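PDB 1F00: intimin from Escherichia coli, which serves in cell adhesion, its C-terminal fragment of immunoglobulin-like and C-type lectin-like domains probably binding the intimin receptor on the host cell. Local coordinates for residues N103-V107 against Q124-K128; W224-N228 against D259-Q263. One frame throughout, in Å; residues are numbered along the deposited sequence.

Interaction 1: residues N103-V107 against Q124-K128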
ATOM      1  N   ASN A 103      -8.362  -5.901  -2.319  1.00 24.36           N
ATOM      2  CA  ASN A 103      -9.368  -4.893  -2.621  1.00 24.42           C
ATOM      3  C   ASN A 103      -8.759  -3.569  -3.050  1.00 21.74           C
ATOM      4  O   ASN A 103      -9.086  -2.514  -2.504  1.00 22.84           O
ATOM      5  CB  ASN A 103     -10.291  -4.671  -1.416  1.00 25.76           C
ATOM      6  CG  ASN A 103     -11.056  -5.926  -1.029  1.00 30.78           C
ATOM      7  OD1 ASN A 103     -10.593  -6.724  -0.208  1.00 34.62           O
ATOM      8  ND2 ASN A 103     -12.225  -6.116  -1.631  1.00 29.95           N
ATOM      9  N   ILE A 104      -7.865  -3.629  -4.029  1.00 19.81           N
ATOM     10  CA  ILE A 104      -7.246  -2.424  -4.550  1.00 18.75           C
ATOM     11  C   ILE A 104      -8.344  -1.714  -5.335  1.00 17.80           C
ATOM     12  O   ILE A 104      -9.009  -2.318  -6.184  1.00 21.06           O
ATOM     13  CB  ILE A 104      -6.048  -2.774  -5.446  1.00 18.00           C
ATOM     14  CG1 ILE A 104      -4.951  -3.406  -4.578  1.00 18.06           C
ATOM     15  CG2 ILE A 104      -5.539  -1.531  -6.154  1.00 17.38           C
ATOM     16  CD1 ILE A 104      -3.736  -3.901  -5.343  1.00 18.68           C
ATOM     17  N   GLU A 105      -8.532  -0.434  -5.042  1.00 16.91           N
ATOM     18  CA  GLU A 105      -9.587   0.352  -5.666  1.00 17.53           C
ATOM     19  C   GLU A 105      -9.232   1.197  -6.889  1.00 16.65           C
ATOM     20  O   GLU A 105      -8.340   2.043  -6.842  1.00 17.23           O
ATOM     21  CB  GLU A 105     -10.224   1.250  -4.598  1.00 18.41           C
ATOM     22  CG  GLU A 105     -11.230   2.253  -5.135  1.00 19.85           C
ATOM     23  CD  GLU A 105     -11.732   3.194  -4.061  1.00 23.23           C
ATOM     24  OE1 GLU A 105     -10.898   3.806  -3.364  1.00 21.35           O
ATOM     25  OE2 GLU A 105     -12.962   3.328  -3.917  1.00 26.87           O
ATOM     26  N   ILE A 106      -9.947   0.957  -7.985  1.00 14.94           N
ATOM     27  CA  ILE A 106      -9.766   1.717  -9.216  1.00 15.32           C
ATOM     28  C   ILE A 106     -10.359   3.096  -8.929  1.00 17.48           C
ATOM     29  O   ILE A 106     -11.571   3.225  -8.727  1.00 19.65           O
ATOM     30  CB  ILE A 106     -10.543   1.084 -10.382  1.00 16.23           C
ATOM     31  CG1 ILE A 106     -10.122  -0.377 -10.552  1.00 13.01           C
ATOM     32  CG2 ILE A 106     -10.308   1.890 -11.662  1.00 13.59           C
ATOM     33  CD1 ILE A 106      -8.666  -0.554 -10.894  1.00 15.08           C
ATOM     34  N   VAL A 107      -9.512   4.118  -8.919  1.00 17.34           N
ATOM     35  CA  VAL A 107      -9.952   5.475  -8.602  1.00 20.09           C
ATOM     36  C   VAL A 107     -11.112   6.011  -9.441  1.00 20.49           C
ATOM     37  O   VAL A 107     -12.015   6.667  -8.915  1.00 20.85           O
ATOM     38  CB  VAL A 107      -8.754   6.467  -8.675  1.00 18.16           C
ATOM     39  CG1 VAL A 107      -9.241   7.910  -8.590  1.00 18.79           C
ATOM     40  CG2 VAL A 107      -7.789   6.187  -7.533  1.00 20.59           C
ATOM     41  N   GLN A 124      -4.873   5.559 -11.836  1.00 16.54           N
ATOM     42  CA  GLN A 124      -4.644   5.606 -10.399  1.00 16.89           C
ATOM     43  C   GLN A 124      -5.502   4.637  -9.587  1.00 18.52           C
ATOM     44  O   GLN A 124      -6.671   4.414  -9.896  1.00 17.42           O
ATOM     45  CB  GLN A 124      -4.871   7.037  -9.905  1.00 18.67           C
ATOM     46  CG  GLN A 124      -3.921   8.042 -10.533  1.00 18.64           C
ATOM     47  CD  GLN A 124      -4.317   9.474 -10.255  1.00 22.96           C
ATOM     48  OE1 GLN A 124      -5.410   9.910 -10.625  1.00 22.93           O
ATOM     49  NE2 GLN A 124      -3.431  10.217  -9.606  1.00 22.20           N
ATOM     50  N   VAL A 125      -4.902   4.058  -8.550  1.00 17.83           N
ATOM     51  CA  VAL A 125      -5.610   3.131  -7.676  1.00 16.53           C
ATOM     52  C   VAL A 125      -5.355   3.508  -6.219  1.00 16.93           C
ATOM     53  O   VAL A 125      -4.334   4.122  -5.896  1.00 17.68           O
ATOM     54  CB  VAL A 125      -5.162   1.666  -7.900  1.00 15.36           C
ATOM     55  CG1 VAL A 125      -5.370   1.280  -9.353  1.00 13.99           C
ATOM     56  CG2 VAL A 125      -3.695   1.483  -7.497  1.00 16.03           C
ATOM     57  N   ASN A 126      -6.297   3.169  -5.344  1.00 17.21           N
ATOM     58  CA  ASN A 126      -6.140   3.464  -3.926  1.00 18.32           C
ATOM     59  C   ASN A 126      -5.815   2.192  -3.148  1.00 18.67           C
ATOM     60  O   ASN A 126      -6.532   1.196  -3.246  1.00 19.02           O
ATOM     61  CB  ASN A 126      -7.414   4.082  -3.337  1.00 16.23           C
ATOM     62  CG  ASN A 126      -7.702   5.475  -3.878  1.00 18.69           C
ATOM     63  OD1 ASN A 126      -6.795   6.285  -4.069  1.00 18.89           O
ATOM     64  ND2 ASN A 126      -8.978   5.765  -4.105  1.00 18.90           N
ATOM     65  N   LEU A 127      -4.724   2.225  -2.390  1.00 19.68           N
ATOM     66  CA  LEU A 127      -4.339   1.085  -1.564  1.00 19.74           C
ATOM     67  C   LEU A 127      -4.790   1.395  -0.144  1.00 21.35           C
ATOM     68  O   LEU A 127      -4.601   2.514   0.338  1.00 20.98           O
ATOM     69  CB  LEU A 127      -2.820   0.882  -1.561  1.00 19.08           C
ATOM     70  CG  LEU A 127      -2.102   0.616  -2.887  1.00 22.07           C
ATOM     71  CD1 LEU A 127      -0.690   0.126  -2.591  1.00 22.54           C
ATOM     72  CD2 LEU A 127      -2.854  -0.421  -3.704  1.00 23.02           C
ATOM     73  N   LYS A 128      -5.385   0.415   0.527  1.00 20.86           N
ATOM     74  CA  LYS A 128      -5.836   0.622   1.896  1.00 23.72           C
ATOM     75  C   LYS A 128      -5.061  -0.236   2.877  1.00 22.16           C
ATOM     76  O   LYS A 128      -4.884  -1.438   2.675  1.00 20.71           O
ATOM     77  CB  LYS A 128      -7.334   0.323   2.033  1.00 26.45           C
ATOM     78  CG  LYS A 128      -8.243   1.470   1.619  1.00 30.77           C
ATOM     79  CD  LYS A 128      -8.045   2.691   2.514  1.00 34.43           C
ATOM     80  CE  LYS A 128      -8.924   3.855   2.072  1.00 34.04           C
ATOM     81  NZ  LYS A 128      -8.628   4.276   0.665  1.00 35.61           N
TER
HETATM   82  O   HOH W   1      -9.850   2.388  -0.997  1.00 23.17           O
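Glu105 and Asn126 form the hydrogen-bonded antiparallel pair of this contact. Glu105 N donates to Asn126 O over 3.1 Å, and Asn126 N returns a bond of 2.8 Å to Glu105 O. The glutamate CB lies against Asn126 O and CB; CG then stands anti to the backbone N (chi1 173°), CD approaches Asn126 ND2, and the extended chain runs beside Asn126, pointing the same way. At the tip, OE1 accepts from Asn126 ND2 at 2.8 Å, nearly straight at the hydrogen, and lies 3.5 Å from Asn126 CB. OE1 is in the amide plane of Asn126, whereas ND2 stands 44° above the carboxylate plane, the two groups being turned 69° apart. A water bridges OE1 to Lys128 NZ, while OE2 has a long, weak ion pair with Lys112. Val107 N bonds to Gln124 O at 3.0 Å, and Val107 CG2 rests on that carbonyl and Asn126 CG. Ile106 and Val125, a non-hydrogen-bonded pair, occupy the other face; Ile104 CG2 packs against Val125 CB at 3.7 Å, the side chains crossing at a slant. Strand 124-130 runs between 104-106 and 154-157 in an immunoglobulin-like sheet, with Val125 and Ile106 reaching Trp224 of helix 214-224.

Interaction 2: residues W224-N228 against D259-Q263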
ATOM      1  N   TRP A 224     -10.308   0.342 -16.280  1.00 16.11           N
ATOM      2  CA  TRP A 224     -10.153   1.666 -15.692  1.00 16.42           C
ATOM      3  C   TRP A 224     -11.320   2.645 -15.753  1.00 17.80           C
ATOM      4  O   TRP A 224     -11.330   3.628 -15.016  1.00 18.74           O
ATOM      5  CB  TRP A 224      -8.920   2.344 -16.301  1.00 14.95           C
ATOM      6  CG  TRP A 224      -7.695   1.547 -16.084  1.00 14.07           C
ATOM      7  CD1 TRP A 224      -7.174   0.591 -16.912  1.00 14.36           C
ATOM      8  CD2 TRP A 224      -6.885   1.548 -14.908  1.00 14.50           C
ATOM      9  NE1 TRP A 224      -6.084  -0.012 -16.316  1.00 12.69           N
ATOM     10  CE2 TRP A 224      -5.887   0.559 -15.085  1.00 13.64           C
ATOM     11  CE3 TRP A 224      -6.908   2.285 -13.716  1.00 15.56           C
ATOM     12  CZ2 TRP A 224      -4.922   0.291 -14.115  1.00 13.12           C
ATOM     13  CZ3 TRP A 224      -5.947   2.017 -12.749  1.00 14.14           C
ATOM     14  CH2 TRP A 224      -4.967   1.027 -12.954  1.00 14.75           C
ATOM     15  N   GLY A 225     -12.291   2.391 -16.619  1.00 17.00           N
ATOM     16  CA  GLY A 225     -13.400   3.322 -16.745  1.00 17.75           C
ATOM     17  C   GLY A 225     -12.950   4.558 -17.514  1.00 17.07           C
ATOM     18  O   GLY A 225     -11.820   4.607 -18.007  1.00 16.69           O
ATOM     19  N   ALA A 226     -13.821   5.558 -17.617  1.00 15.96           N
ATOM     20  CA  ALA A 226     -13.505   6.791 -18.342  1.00 15.66           C
ATOM     21  C   ALA A 226     -12.143   7.376 -17.936  1.00 15.27           C
ATOM     22  O   ALA A 226     -11.923   7.709 -16.775  1.00 15.11           O
ATOM     23  CB  ALA A 226     -14.610   7.820 -18.115  1.00 15.57           C
ATOM     24  N   ALA A 227     -11.243   7.517 -18.907  1.00 14.65           N
ATOM     25  CA  ALA A 227      -9.899   8.028 -18.649  1.00 15.24           C
ATOM     26  C   ALA A 227      -9.816   9.397 -17.988  1.00 16.59           C
ATOM     27  O   ALA A 227      -8.899   9.647 -17.204  1.00 14.74           O
ATOM     28  CB  ALA A 227      -9.091   8.048 -19.946  1.00 15.32           C
ATOM     29  N   ASN A 228     -10.756  10.287 -18.297  1.00 16.91           N
ATOM     30  CA  ASN A 228     -10.701  11.629 -17.728  1.00 18.74           C
ATOM     31  C   ASN A 228     -11.073  11.716 -16.255  1.00 19.91           C
ATOM     32  O   ASN A 228     -11.264  12.806 -15.718  1.00 19.19           O
ATOM     33  CB  ASN A 228     -11.543  12.607 -18.557  1.00 20.62           C
ATOM     34  CG  ASN A 228     -13.013  12.253 -18.582  1.00 20.04           C
ATOM     35  OD1 ASN A 228     -13.832  13.036 -19.055  1.00 27.60           O
ATOM     36  ND2 ASN A 228     -13.357  11.078 -18.079  1.00 22.33           N
ATOM     37  N   ASP A 259     -13.076   5.359 -28.029  1.00 14.20           N
ATOM     38  CA  ASP A 259     -12.861   6.518 -27.182  1.00 13.72           C
ATOM     39  C   ASP A 259     -12.661   6.082 -25.734  1.00 14.58           C
ATOM     40  O   ASP A 259     -13.575   5.534 -25.116  1.00 14.20           O
ATOM     41  CB  ASP A 259     -14.083   7.437 -27.320  1.00 14.96           C
ATOM     42  CG  ASP A 259     -13.836   8.832 -26.804  1.00 15.55           C
ATOM     43  OD1 ASP A 259     -14.295   9.791 -27.469  1.00 17.07           O
ATOM     44  OD2 ASP A 259     -13.204   8.978 -25.736  1.00 14.11           O
ATOM     45  N   LEU A 260     -11.464   6.327 -25.200  1.00 13.08           N
ATOM     46  CA  LEU A 260     -11.150   5.943 -23.832  1.00 14.71           C
ATOM     47  C   LEU A 260     -11.927   6.732 -22.783  1.00 15.72           C
ATOM     48  O   LEU A 260     -11.809   6.459 -21.584  1.00 14.33           O
ATOM     49  CB  LEU A 260      -9.641   6.050 -23.577  1.00 15.60           C
ATOM     50  CG  LEU A 260      -8.805   4.959 -24.266  1.00 15.44           C
ATOM     51  CD1 LEU A 260      -7.325   5.210 -24.029  1.00 17.20           C
ATOM     52  CD2 LEU A 260      -9.205   3.587 -23.730  1.00 16.23           C
ATOM     53  N   VAL A 261     -12.709   7.714 -23.228  1.00 15.67           N
ATOM     54  CA  VAL A 261     -13.544   8.481 -22.306  1.00 15.26           C
ATOM     55  C   VAL A 261     -15.008   8.113 -22.530  1.00 16.93           C
ATOM     56  O   VAL A 261     -15.711   7.724 -21.597  1.00 16.57           O
ATOM     57  CB  VAL A 261     -13.400  10.013 -22.491  1.00 17.72           C
ATOM     58  CG1 VAL A 261     -14.504  10.731 -21.708  1.00 19.09           C
ATOM     59  CG2 VAL A 261     -12.039  10.482 -21.975  1.00 17.25           C
ATOM     60  N   LYS A 262     -15.452   8.202 -23.779  1.00 16.97           N
ATOM     61  CA  LYS A 262     -16.841   7.927 -24.136  1.00 18.44           C
ATOM     62  C   LYS A 262     -17.146   6.528 -24.679  1.00 19.63           C
ATOM     63  O   LYS A 262     -18.298   6.245 -25.012  1.00 19.04           O
ATOM     64  CB  LYS A 262     -17.302   8.962 -25.172  1.00 21.39           C
ATOM     65  CG  LYS A 262     -16.882  10.388 -24.837  1.00 19.93           C
ATOM     66  CD  LYS A 262     -17.534  11.425 -25.736  1.00 27.13           C
ATOM     67  CE  LYS A 262     -16.999  11.384 -27.158  1.00 29.68           C
ATOM     68  NZ  LYS A 262     -17.471  12.579 -27.923  1.00 33.50           N
ATOM     69  N   GLN A 263     -16.141   5.654 -24.739  1.00 17.09           N
ATOM     70  CA  GLN A 263     -16.316   4.311 -25.304  1.00 18.37           C
ATOM     71  C   GLN A 263     -16.608   4.633 -26.778  1.00 19.33           C
ATOM     72  O   GLN A 263     -15.681   4.847 -27.564  1.00 19.38           O
ATOM     73  CB  GLN A 263     -17.488   3.584 -24.623  1.00 18.66           C
ATOM     74  CG  GLN A 263     -17.295   3.390 -23.113  1.00 18.93           C
ATOM     75  CD  GLN A 263     -18.475   2.705 -22.431  1.00 18.88           C
ATOM     76  OE1 GLN A 263     -18.729   1.524 -22.646  1.00 19.90           O
ATOM     77  NE2 GLN A 263     -19.199   3.452 -21.609  1.00 19.89           N
TER
HETATM   78  O   HOH W   2     -10.215   4.272 -20.495  1.00 19.66           O
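Ala227 N donates to Leu260 O over 2.9 Å, the one direct hydrogen bond between the two segments, with 169° at the hydrogen and the donor tilted from the carbonyl plane. A water donates to both Leu260 O and Gly225 O, lying 3.0 Å from the latter. Around this polar centre, Ala227 CB sits 3.5 Å from Leu260 O and also reaches Leu260 CB, and Ala226 CB rests against Val261 O. The valine crosses the side chain of Asn228 at about a right angle and sets both methyl groups against Asn228 CG, CG1 at 3.8 Å. Gly225, with positive phi, takes the chain out of helix 214-224 and into the contact. The pairing joins two loops of the C-type lectin-like domain, the one after that helix and the turn between strands 254-259 and 263-270. Asp259 shapes this turn: its OD2 accepts from Val261 N at 2.9 Å, forming an Asx turn, and from Lys262 N at 3.1 Å. The first donor comes on the anti side of the carboxylate and the second from above its plane. Farther out, Ile239 N also bonds to Asp259 OD2, Thr238 OG1 holds OD1, and Leu260 packs on Val220, Ile186 and Pro188.

From the N terminus, the chain first passes through the strands of residues 2-94, then reaches interaction 1, where 124-128 comes back onto 103-107 and closes a loop of 16 residues holding strands 112-113 and 118-120. Interaction 2 opens only later, at 224-228, and closes a loop of 30 residues at 259-263; the two are in series, neither nested nor crossed. Their centres are about 17 Å apart, yet they touch: Trp224 CZ3 packs on Val125 CG1 at 3.5 Å. Trp224 NE1 also bonds to Val118 O, on strand 118-120 within the loop that interaction 1 closes. The immunoglobulin-like sheet of interaction 1 therefore abuts the helix end in the lectin-like domain from which interaction 2 departs.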